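Inositol 2-dehydrogenase (Sinorhizobium meliloti, PDB 4HKT) catalyses the NAD+-dependent oxidation of myo-inositol to scyllo-inosose (2-keto-myo-inositol), the first step in the breakdown of myo-inositol to acetyl-CoA. Local coordinates at residues T71-H76 with E93-L98; E145-T150 with K222-S227; G166-D171 with D210-I215; D237-V242 with A251-P256. One frame throughout, in Å; residues are numbered along the deposited sequence.

Interaction 1: T71-H76 with E93-L98; sequences TPTDTH and EKPIDL. With EDO (1,2-ethanediol), chain C.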
# COMPACT_ATOMS: atom_id res chain seq x y z
N THR B 71 -25.73 -2.19 -29.88
CA THR B 71 -27.18 -2.06 -29.78
C THR B 71 -27.70 -2.93 -28.64
O THR B 71 -26.94 -3.65 -28.00
CB THR B 71 -27.83 -2.49 -31.11
OG1 THR B 71 -27.24 -3.72 -31.53
CG2 THR B 71 -27.62 -1.43 -32.20
N PRO B 72 -29.01 -2.89 -28.38
CA PRO B 72 -29.52 -3.76 -27.33
C PRO B 72 -29.23 -5.24 -27.56
O PRO B 72 -29.13 -5.68 -28.71
CB PRO B 72 -31.02 -3.52 -27.40
CG PRO B 72 -31.14 -2.12 -27.88
CD PRO B 72 -30.05 -2.00 -28.91
N THR B 73 -29.14 -5.99 -26.46
CA THR B 73 -28.80 -7.41 -26.47
C THR B 73 -29.65 -8.27 -27.39
O THR B 73 -29.12 -9.14 -28.05
CB THR B 73 -28.92 -7.96 -25.06
OG1 THR B 73 -27.95 -7.33 -24.22
CG2 THR B 73 -28.76 -9.48 -25.04
N ASP B 74 -30.97 -8.03 -27.44
CA ASP B 74 -31.86 -8.78 -28.34
C ASP B 74 -31.63 -8.62 -29.85
O ASP B 74 -32.21 -9.36 -30.61
CB ASP B 74 -33.34 -8.57 -27.97
CG ASP B 74 -33.83 -7.15 -28.23
OD1 ASP B 74 -33.12 -6.33 -28.83
OD2 ASP B 74 -34.98 -6.85 -27.85
N THR B 75 -30.75 -7.70 -30.27
CA THR B 75 -30.37 -7.54 -31.67
C THR B 75 -29.01 -8.14 -32.05
O THR B 75 -28.70 -8.26 -33.23
CB THR B 75 -30.30 -6.06 -32.03
OG1 THR B 75 -29.30 -5.41 -31.22
CG2 THR B 75 -31.69 -5.38 -31.80
N HIS B 76 -28.23 -8.56 -31.06
CA HIS B 76 -26.86 -9.04 -31.31
C HIS B 76 -26.74 -10.18 -32.29
O HIS B 76 -25.98 -10.06 -33.26
CB HIS B 76 -26.15 -9.34 -29.98
CG HIS B 76 -25.88 -8.09 -29.21
ND1 HIS B 76 -25.12 -8.06 -28.05
CD2 HIS B 76 -26.26 -6.81 -29.44
CE1 HIS B 76 -25.05 -6.82 -27.60
NE2 HIS B 76 -25.73 -6.04 -28.43
N GLU B 93 -20.43 -6.28 -28.59
CA GLU B 93 -20.56 -6.25 -27.14
C GLU B 93 -21.28 -7.51 -26.61
O GLU B 93 -22.13 -8.09 -27.28
CB GLU B 93 -21.30 -5.01 -26.68
CG GLU B 93 -20.40 -3.80 -26.46
CD GLU B 93 -19.41 -3.99 -25.31
OE1 GLU B 93 -19.75 -4.68 -24.33
OE2 GLU B 93 -18.27 -3.50 -25.43
N LYS B 94 -20.92 -7.92 -25.40
CA LYS B 94 -21.55 -9.06 -24.78
C LYS B 94 -23.03 -8.79 -24.70
O LYS B 94 -23.44 -7.64 -24.59
CB LYS B 94 -21.00 -9.30 -23.38
CG LYS B 94 -21.57 -8.33 -22.37
CD LYS B 94 -21.42 -8.82 -20.97
CE LYS B 94 -21.98 -7.81 -20.02
NZ LYS B 94 -23.45 -7.94 -19.95
N PRO B 95 -23.86 -9.84 -24.76
CA PRO B 95 -23.55 -11.21 -25.14
C PRO B 95 -23.81 -11.37 -26.64
O PRO B 95 -24.27 -10.44 -27.30
CB PRO B 95 -24.59 -12.02 -24.36
CG PRO B 95 -25.78 -11.14 -24.35
CD PRO B 95 -25.26 -9.72 -24.32
N ILE B 96 -23.53 -12.54 -27.18
CA ILE B 96 -23.97 -12.88 -28.52
C ILE B 96 -25.48 -13.02 -28.49
O ILE B 96 -26.20 -12.50 -29.35
CB ILE B 96 -23.31 -14.16 -29.00
CG1 ILE B 96 -21.81 -13.88 -29.26
CG2 ILE B 96 -23.94 -14.61 -30.31
CD1 ILE B 96 -20.97 -15.11 -29.40
N ASP B 97 -25.95 -13.74 -27.48
CA ASP B 97 -27.38 -13.88 -27.20
C ASP B 97 -27.51 -14.44 -25.80
O ASP B 97 -26.56 -15.00 -25.27
CB ASP B 97 -28.08 -14.81 -28.20
CG ASP B 97 -29.60 -14.69 -28.14
OD1 ASP B 97 -30.12 -13.69 -28.66
OD2 ASP B 97 -30.26 -15.60 -27.58
N LEU B 98 -28.66 -14.29 -25.18
CA LEU B 98 -28.87 -14.92 -23.89
C LEU B 98 -29.17 -16.40 -23.98
O LEU B 98 -29.14 -17.09 -22.95
CB LEU B 98 -29.94 -14.18 -23.08
CG LEU B 98 -29.52 -12.74 -22.78
CD1 LEU B 98 -30.66 -11.95 -22.16
CD2 LEU B 98 -28.30 -12.68 -21.90
C1 EDO C . -31.36 -16.70 -20.78
O1 EDO C . -31.79 -17.39 -21.94
C2 EDO C . -32.10 -15.38 -20.59
O2 EDO C . -33.00 -15.50 -19.49
O HOH W 1 -29.25 -11.43 -29.91
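His76 and Thr73 bring the loop 71-76 down onto the cis-proline turn of 93-98, two loops that follow neighbouring strands (66-69 and 89-93) of the NAD-binding Rossmann domain, and the histidine makes the tight polar join. Its ND1 gives a hydrogen bond to Pro95 O, 2.6 Å long and lying in the ring plane. The second nitrogen, NE2, donates to Thr71 O of its own loop at 2.7 Å, so the imidazole is held through both nitrogens while the CA of Thr73 sits over one ring face. Beside it the packing is close too: OG1 of Thr73 is turned beside the backbone N (chi1 -65°), which leaves CG2 opposite that N and facing Pro95 CG at 3.5 Å. A small branched residue suits this place, and the cis-linked proline offers a fixed surface. An alanine in place of His76 would take away the ring whose two nitrogens serve Pro95 O and Thr71 O, and is likely to let the two loops drift apart. The other side is looser and wet. A water lies between Thr73 O and Asp97 OD1, and Leu98 CG only grazes Thr73 CG2 at 4.0 Å. Glu93, Lys94 and Pro95 match the EKP motif of Gfo/Idh/MocA dehydrogenases; Lys94 turns away to Asp171 O and Glu93 to His18. With a carbonyl oxygen at each nitrogen, the imidazole is probably favoured in its doubly protonated form.

Interaction 2: E145-T150 with K222-S227; sequences EMVTIT and KQAIIS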
# COMPACT_ATOMS: atom_id res chain seq x y z
N GLU B 145 -3.26 -22.76 -9.17
CA GLU B 145 -4.04 -23.59 -8.25
C GLU B 145 -5.46 -22.99 -7.92
O GLU B 145 -6.48 -23.65 -8.06
CB GLU B 145 -3.22 -23.81 -6.98
CG GLU B 145 -2.03 -24.73 -7.24
CD GLU B 145 -1.04 -24.91 -6.10
OE1 GLU B 145 -1.17 -24.34 -4.95
OE2 GLU B 145 -0.05 -25.63 -6.41
N MSE B 146 -5.50 -21.74 -7.44
CA MSE B 146 -6.76 -21.19 -6.90
C MSE B 146 -6.87 -19.74 -7.32
O MSE B 146 -5.94 -18.98 -7.13
CB MSE B 146 -6.76 -21.31 -5.38
CG MSE B 146 -6.57 -22.77 -4.96
SE MSE B 146 -6.72 -23.00 -3.04
CE MSE B 146 -8.67 -22.81 -3.05
N VAL B 147 -7.98 -19.38 -7.93
CA VAL B 147 -8.23 -18.04 -8.46
C VAL B 147 -9.32 -17.42 -7.62
O VAL B 147 -10.27 -18.11 -7.23
CB VAL B 147 -8.74 -18.13 -9.92
CG1 VAL B 147 -9.24 -16.78 -10.44
CG2 VAL B 147 -7.64 -18.69 -10.80
N THR B 148 -9.19 -16.14 -7.30
CA THR B 148 -10.23 -15.40 -6.61
C THR B 148 -10.51 -14.09 -7.39
O THR B 148 -9.58 -13.33 -7.76
CB THR B 148 -9.88 -15.07 -5.14
OG1 THR B 148 -9.34 -16.22 -4.49
CG2 THR B 148 -11.13 -14.63 -4.35
N ILE B 149 -11.78 -13.89 -7.66
CA ILE B 149 -12.26 -12.79 -8.52
C ILE B 149 -13.37 -12.12 -7.74
O ILE B 149 -14.33 -12.77 -7.35
CB ILE B 149 -12.81 -13.29 -9.86
CG1 ILE B 149 -11.72 -13.92 -10.70
CG2 ILE B 149 -13.47 -12.18 -10.69
CD1 ILE B 149 -12.26 -14.72 -11.86
N THR B 150 -13.23 -10.81 -7.53
CA THR B 150 -14.22 -10.01 -6.88
C THR B 150 -14.63 -8.86 -7.77
O THR B 150 -13.77 -8.05 -8.17
CB THR B 150 -13.68 -9.44 -5.59
OG1 THR B 150 -13.25 -10.53 -4.76
CG2 THR B 150 -14.78 -8.63 -4.86
N LYS B 222 -8.20 -27.47 -10.20
CA LYS B 222 -8.01 -26.05 -10.00
C LYS B 222 -9.37 -25.39 -9.76
O LYS B 222 -10.36 -25.81 -10.36
CB LYS B 222 -7.35 -25.38 -11.19
CG LYS B 222 -6.02 -25.92 -11.59
CD LYS B 222 -5.59 -25.33 -12.93
CE LYS B 222 -4.09 -25.54 -13.22
NZ LYS B 222 -3.76 -26.91 -13.65
N GLN B 223 -9.41 -24.42 -8.84
CA GLN B 223 -10.63 -23.76 -8.43
C GLN B 223 -10.62 -22.23 -8.57
O GLN B 223 -9.62 -21.56 -8.26
CB GLN B 223 -10.92 -24.12 -6.99
CG GLN B 223 -11.19 -25.61 -6.76
CD GLN B 223 -10.76 -26.03 -5.37
OE1 GLN B 223 -11.32 -25.58 -4.40
NE2 GLN B 223 -9.76 -26.89 -5.27
N ALA B 224 -11.77 -21.70 -8.99
CA ALA B 224 -11.96 -20.26 -9.10
C ALA B 224 -13.19 -19.90 -8.30
O ALA B 224 -14.22 -20.48 -8.48
CB ALA B 224 -12.15 -19.83 -10.55
N ILE B 225 -13.03 -18.97 -7.39
CA ILE B 225 -14.10 -18.44 -6.63
C ILE B 225 -14.41 -17.06 -7.18
O ILE B 225 -13.51 -16.24 -7.40
CB ILE B 225 -13.66 -18.27 -5.18
CG1 ILE B 225 -13.23 -19.58 -4.57
CG2 ILE B 225 -14.79 -17.73 -4.35
CD1 ILE B 225 -12.68 -19.42 -3.15
N ILE B 226 -15.69 -16.79 -7.35
CA ILE B 226 -16.11 -15.51 -7.88
C ILE B 226 -17.13 -14.95 -6.89
O ILE B 226 -18.07 -15.64 -6.47
CB ILE B 226 -16.79 -15.61 -9.24
CG1 ILE B 226 -15.84 -16.06 -10.31
CG2 ILE B 226 -17.44 -14.27 -9.61
CD1 ILE B 226 -16.60 -16.72 -11.45
N SER B 227 -16.95 -13.69 -6.54
CA SER B 227 -17.88 -12.93 -5.68
C SER B 227 -18.41 -11.70 -6.47
O SER B 227 -17.62 -10.95 -7.02
CB SER B 227 -17.08 -12.43 -4.49
OG SER B 227 -17.84 -11.72 -3.57
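Ile149 and Ile226 lie side by side and point the same way, CD1 of the first 4.1 Å from CG1 of the second; in both, CG1 stands anti to the carbonyl carbon (chi1 -65° and -67°), which lets the two branches run alongside each other. On the same face Val147 meets Ala224 CB to CB at 3.9 Å, where the backbones come closest (CA to CA 4.4 Å), as the small alanine probably permits. Beta-branched residues suit an extended strand, and they give helix 168-184 a largely apolar surface, touched by Phe177, Leu183 and Asp176. The other face carries selenomethionine Met146 beside Gln223, pointing alike, CE 4.1 Å from OE1. That amide is directed to the second subunit, where Ser213 and Thr194 bind OE1, and Ile225 packs on Ile225 of that chain. The strands run in register at 13°, joined by five backbone hydrogen bonds alternating in direction, from Gln223 N to Glu145 O at 3.1 Å to Ser227 N to Ile149 O. Glu145 and Met146 form a classic beta bulge opposite His243. One face under a helix and the other against a partner subunit is the arrangement of this mixed sheet in the Gfo/Idh/MocA C-terminal domain.

Interaction 3: G166-D171 with D210-I215; sequences GGIFRD and DSVSVI. With EDO (1,2-ethanediol), chain X.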
# COMPACT_ATOMS: atom_id res chain seq x y z
N GLY B 166 -31.29 -11.15 -18.70
CA GLY B 166 -31.01 -12.53 -18.42
C GLY B 166 -30.56 -12.88 -17.00
O GLY B 166 -30.21 -14.04 -16.72
N GLY B 167 -30.52 -11.87 -16.13
CA GLY B 167 -30.19 -12.05 -14.73
C GLY B 167 -28.72 -11.87 -14.45
O GLY B 167 -27.91 -11.79 -15.39
N ILE B 168 -28.40 -11.74 -13.16
CA ILE B 168 -27.08 -11.29 -12.76
C ILE B 168 -25.97 -12.18 -13.31
O ILE B 168 -24.90 -11.68 -13.72
CB ILE B 168 -26.99 -11.17 -11.22
CG1 ILE B 168 -25.67 -10.54 -10.81
CG2 ILE B 168 -27.09 -12.55 -10.54
CD1 ILE B 168 -25.67 -10.11 -9.36
N PHE B 169 -26.21 -13.49 -13.40
CA PHE B 169 -25.14 -14.39 -13.88
C PHE B 169 -24.83 -14.16 -15.35
O PHE B 169 -23.67 -14.16 -15.74
CB PHE B 169 -25.52 -15.83 -13.64
CG PHE B 169 -25.56 -16.20 -12.17
CD1 PHE B 169 -24.41 -16.14 -11.39
CD2 PHE B 169 -26.74 -16.63 -11.57
CE1 PHE B 169 -24.42 -16.49 -10.06
CE2 PHE B 169 -26.77 -16.97 -10.23
CZ PHE B 169 -25.60 -16.91 -9.47
N ARG B 170 -25.88 -13.96 -16.15
CA ARG B 170 -25.73 -13.69 -17.58
C ARG B 170 -25.27 -12.28 -17.87
O ARG B 170 -24.60 -12.04 -18.87
CB ARG B 170 -27.02 -14.03 -18.33
CG ARG B 170 -27.44 -15.48 -18.14
CD ARG B 170 -28.51 -15.93 -19.13
NE ARG B 170 -28.96 -17.31 -18.92
CZ ARG B 170 -29.91 -17.70 -18.08
NH1 ARG B 170 -30.55 -16.82 -17.33
NH2 ARG B 170 -30.22 -19.00 -17.98
N ASP B 171 -25.61 -11.34 -17.00
CA ASP B 171 -25.39 -9.92 -17.28
C ASP B 171 -24.12 -9.38 -16.66
O ASP B 171 -23.44 -8.54 -17.28
CB ASP B 171 -26.56 -9.06 -16.84
CG ASP B 171 -26.35 -7.57 -17.16
OD1 ASP B 171 -26.41 -7.24 -18.35
OD2 ASP B 171 -26.14 -6.74 -16.24
N ASP B 210 -29.07 -10.11 -6.50
CA ASP B 210 -28.10 -9.00 -6.51
C ASP B 210 -26.76 -9.25 -5.83
O ASP B 210 -25.87 -8.39 -5.88
CB ASP B 210 -28.75 -7.73 -5.96
CG ASP B 210 -29.15 -7.84 -4.48
OD1 ASP B 210 -28.42 -8.51 -3.67
OD2 ASP B 210 -30.21 -7.24 -4.14
N SER B 211 -26.60 -10.42 -5.21
CA SER B 211 -25.41 -10.79 -4.46
C SER B 211 -25.19 -12.29 -4.65
O SER B 211 -26.05 -13.11 -4.27
CB SER B 211 -25.61 -10.50 -2.98
OG SER B 211 -25.95 -9.14 -2.77
N VAL B 212 -24.06 -12.67 -5.29
CA VAL B 212 -23.85 -14.05 -5.71
C VAL B 212 -22.40 -14.46 -5.47
O VAL B 212 -21.48 -13.62 -5.52
CB VAL B 212 -24.24 -14.31 -7.19
CG1 VAL B 212 -25.69 -13.97 -7.45
CG2 VAL B 212 -23.39 -13.52 -8.16
N SER B 213 -22.22 -15.75 -5.27
CA SER B 213 -20.93 -16.36 -5.02
C SER B 213 -20.90 -17.63 -5.89
O SER B 213 -21.89 -18.37 -5.97
CB SER B 213 -20.80 -16.76 -3.58
OG SER B 213 -20.99 -15.70 -2.68
N VAL B 214 -19.77 -17.86 -6.56
CA VAL B 214 -19.64 -19.02 -7.46
C VAL B 214 -18.28 -19.70 -7.26
O VAL B 214 -17.33 -19.04 -7.00
CB VAL B 214 -19.75 -18.61 -8.93
CG1 VAL B 214 -19.80 -19.85 -9.80
CG2 VAL B 214 -20.99 -17.79 -9.19
N ILE B 215 -18.25 -21.02 -7.31
CA ILE B 215 -17.02 -21.79 -7.40
C ILE B 215 -17.04 -22.60 -8.69
O ILE B 215 -17.98 -23.37 -8.94
CB ILE B 215 -16.83 -22.79 -6.24
CG1 ILE B 215 -16.95 -22.14 -4.88
CG2 ILE B 215 -15.47 -23.47 -6.39
CD1 ILE B 215 -17.19 -23.16 -3.76
C1 EDO X . -24.13 -4.20 -15.82
O1 EDO X . -25.34 -4.43 -16.55
C2 EDO X . -23.24 -5.45 -15.77
O2 EDO X . -22.37 -5.36 -14.64
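The Phe169 ring meets Val212 and Val214 obliquely, CZ lying 3.6 Å from Val212 CG1 and CE1 3.8 Å from Val214 CG2. One of its faces has Ile168 CG2 4.2 Å above the plane, displaced toward the rim. The guanidinium of Arg170, the other flat group, points elsewhere: at its edge and nearly in its plane NH1 donates to Gly166 O at 2.9 Å, while NE forms a salt bridge with Asp316. This is helix-on-sheet packing in the alpha+beta C-terminal domain, the first turn of helix 168-184 laid on strand 211-218. Phenylalanine suits the place because a broad ring can touch Val212 and Val214 together and still reach Ala318, Val319 and Val322 of helix 305-324. Val212 and Val214 are directed to the helix, whereas Ser211 and Ser213 turn to the opposite face, toward the second subunit, where Gln223 binds the hydroxyl of Ser213. Gly166 and Gly167 lead into the helix. Gly166 has a positive phi (78°), and a CB on it would run into Arg170 CD; a CB on Gly167 would be jammed against the carbonyl O of Gly166. Gly167, at the N-cap, offers its carbonyl to Asp171 N. Asp210 and Ser211 make a classic beta bulge against Ala196, and Ser211 OG donates to Asp210 OD1. Ile168 uses both branches: CG2 meets Val212 CG1 tip to tip, while CG1, anti to the backbone N (chi1 -173°), carries CD1 to within 3.8 Å of Asp210 C.

Interaction 4: D237-V242 with A251-P256; sequences DQRIEV and AENQRP. With EDO (1,2-ethanediol), chain R; EDO (1,2-ethanediol), chain D.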
# COMPACT_ATOMS: atom_id res chain seq x y z
N ASP B 237 -15.40 -2.10 -8.05
CA ASP B 237 -14.42 -3.03 -7.47
C ASP B 237 -14.12 -4.12 -8.47
O ASP B 237 -15.00 -4.80 -8.90
CB ASP B 237 -15.00 -3.61 -6.16
CG ASP B 237 -13.97 -4.34 -5.31
OD1 ASP B 237 -12.80 -4.58 -5.77
OD2 ASP B 237 -14.36 -4.71 -4.18
N GLN B 238 -12.88 -4.23 -8.90
CA GLN B 238 -12.50 -5.16 -9.95
C GLN B 238 -11.16 -5.77 -9.58
O GLN B 238 -10.11 -5.26 -9.97
CB GLN B 238 -12.36 -4.44 -11.31
CG GLN B 238 -13.61 -3.75 -11.85
CD GLN B 238 -14.54 -4.72 -12.49
OE1 GLN B 238 -14.40 -5.05 -13.66
NE2 GLN B 238 -15.52 -5.19 -11.73
N ARG B 239 -11.19 -6.85 -8.81
CA ARG B 239 -9.95 -7.51 -8.38
C ARG B 239 -9.83 -8.91 -8.89
O ARG B 239 -10.81 -9.62 -9.04
CB ARG B 239 -9.88 -7.53 -6.88
CG ARG B 239 -9.47 -6.19 -6.30
CD ARG B 239 -9.58 -6.30 -4.80
NE ARG B 239 -10.95 -6.15 -4.34
CZ ARG B 239 -11.45 -6.71 -3.23
NH1 ARG B 239 -10.71 -7.51 -2.48
NH2 ARG B 239 -12.70 -6.46 -2.86
N ILE B 240 -8.59 -9.32 -9.17
CA ILE B 240 -8.31 -10.70 -9.49
C ILE B 240 -7.05 -11.10 -8.73
O ILE B 240 -6.15 -10.27 -8.46
CB ILE B 240 -8.12 -10.96 -10.99
CG1 ILE B 240 -6.93 -10.12 -11.54
CG2 ILE B 240 -9.40 -10.63 -11.76
CD1 ILE B 240 -6.51 -10.54 -12.94
N GLU B 241 -7.02 -12.36 -8.39
CA GLU B 241 -5.90 -12.94 -7.66
C GLU B 241 -5.73 -14.38 -8.08
O GLU B 241 -6.74 -15.11 -8.26
CB GLU B 241 -6.15 -12.83 -6.16
CG GLU B 241 -4.97 -13.41 -5.37
CD GLU B 241 -5.18 -13.49 -3.87
OE1 GLU B 241 -6.26 -13.16 -3.37
OE2 GLU B 241 -4.19 -13.88 -3.19
N VAL B 242 -4.47 -14.82 -8.23
CA VAL B 242 -4.18 -16.16 -8.65
C VAL B 242 -3.05 -16.75 -7.78
O VAL B 242 -1.91 -16.22 -7.76
CB VAL B 242 -3.77 -16.24 -10.12
CG1 VAL B 242 -3.58 -17.69 -10.52
CG2 VAL B 242 -4.81 -15.57 -11.01
N ALA B 251 -3.95 -8.26 -9.22
CA ALA B 251 -4.05 -6.89 -9.69
C ALA B 251 -4.95 -6.18 -8.71
O ALA B 251 -6.07 -6.63 -8.44
CB ALA B 251 -4.63 -6.81 -11.07
N GLU B 252 -4.42 -5.08 -8.18
CA GLU B 252 -5.15 -4.21 -7.27
C GLU B 252 -6.18 -3.36 -8.02
O GLU B 252 -6.13 -3.23 -9.26
CB GLU B 252 -4.16 -3.30 -6.49
CG GLU B 252 -3.57 -2.19 -7.37
CD GLU B 252 -2.31 -1.53 -6.80
OE1 GLU B 252 -1.40 -2.25 -6.32
OE2 GLU B 252 -2.21 -0.28 -6.91
N ASN B 253 -7.11 -2.79 -7.26
CA ASN B 253 -8.09 -1.88 -7.84
C ASN B 253 -7.42 -0.62 -8.39
O ASN B 253 -6.43 -0.15 -7.85
CB ASN B 253 -9.09 -1.48 -6.79
CG ASN B 253 -10.26 -2.43 -6.73
OD1 ASN B 253 -10.79 -2.88 -7.76
ND2 ASN B 253 -10.70 -2.72 -5.53
N GLN B 254 -8.04 -0.05 -9.40
CA GLN B 254 -7.65 1.23 -9.95
C GLN B 254 -8.58 2.34 -9.46
O GLN B 254 -9.78 2.14 -9.24
CB GLN B 254 -7.69 1.15 -11.50
CG GLN B 254 -6.63 0.26 -12.09
CD GLN B 254 -5.26 0.88 -11.94
OE1 GLN B 254 -5.09 2.07 -12.23
NE2 GLN B 254 -4.28 0.11 -11.47
N ARG B 255 -8.02 3.53 -9.32
CA ARG B 255 -8.82 4.72 -9.02
C ARG B 255 -8.29 5.86 -9.95
O ARG B 255 -7.13 5.78 -10.40
CB ARG B 255 -8.64 5.06 -7.55
CG ARG B 255 -7.18 5.15 -7.13
CD ARG B 255 -7.04 5.68 -5.72
NE ARG B 255 -7.79 4.91 -4.72
CZ ARG B 255 -7.45 3.71 -4.22
NH1 ARG B 255 -6.36 3.06 -4.62
NH2 ARG B 255 -8.25 3.14 -3.31
N PRO B 256 -9.11 6.88 -10.25
CA PRO B 256 -8.70 7.90 -11.26
C PRO B 256 -7.52 8.78 -10.80
O PRO B 256 -6.69 9.19 -11.62
CB PRO B 256 -9.95 8.75 -11.45
CG PRO B 256 -10.93 8.33 -10.40
CD PRO B 256 -10.51 7.02 -9.82
C1 EDO R . -8.14 -2.18 -3.35
O1 EDO R . -9.50 -2.04 -3.30
C2 EDO R . -7.92 -3.52 -3.98
O2 EDO R . -6.65 -3.54 -4.54
C1 EDO D . -0.03 -10.57 -4.18
O1 EDO D . -0.62 -9.54 -3.37
C2 EDO D . -0.99 -11.76 -4.28
O2 EDO D . -1.10 -12.46 -3.03
O HOH W 2 -8.47 -3.33 -11.00
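Ile240 and Ala251 form the one bridge between strand 237-242 and the segment 251-256, an antiparallel hydrogen-bonded pair in which Ala251 N donates to Ile240 O at 3.1 Å. The usual return bond is missing, and Ile240 N, buried here, has no partner in the model. Past this pair the CA atoms of Gln238 and Asn253 stay 5.9 Å apart, and a water bridges Gln238 O and Glu252 O. Asn253 takes over with its side chain: OD1 accepts from Gln238 N at 2.7 Å, within the amide's carbonyl plane. Asparagine suits because the same group also donates, ND2 reaching Asp237 OD1 at 2.8 Å from above the carboxylate plane, the two planes 62° apart. Although the CB of Asp237 points away, CG anti to the backbone N (chi1 -167°) brings the carboxylate back to Asn253. ND2 also donates to O1 of a 1,2-ethanediol (2.6 Å), probably from the crystallisation liquor, whose O2 accepts from Asn253 N. The segments are the open end, away from the turn, of the hairpin formed by strands 237-244 and 248-251, and Ala251 pairs on with a strand of the third subunit. Arg239 forms a side-on salt bridge with Asp237, NE to OD1 and NH2 to OD2 (2.7 Å), both on syn lone pairs. An alanine in place of Asp237 would probably leave Arg239 NE and Asn253 ND2 without their common acceptor and the guanidinium less firmly oriented, despite its salt bridge to Glu241 of the second subunit. Ile240 CG1 touches Ala251 CB at 4.1 Å; Phe129 of helix 127-137 touches both, which the small methyl probably allows.

In the fold
From the N terminus, interaction 1 comes first and closes a short loop inside the Rossmann domain, joining the ends of two neighbouring strands, 66-69 and 89-93. Interaction 2 then opens at 145 and closes only at 227, bringing strands 144-152 and 223-229 together; interaction 3 falls wholly within that span and lays helix 168-184 on strand 211-218. Interaction 4, a short hairpin, follows after them, and no two contacts cross. Interactions 2, 3 and 4 share one mixed sheet: strand 223-229 borders 211-218, and 144-152 borders 237-244. Lys94 and Leu98 of interaction 1 touch Asp171, Gly166 and Arg170 of interaction 3, linking the two domains.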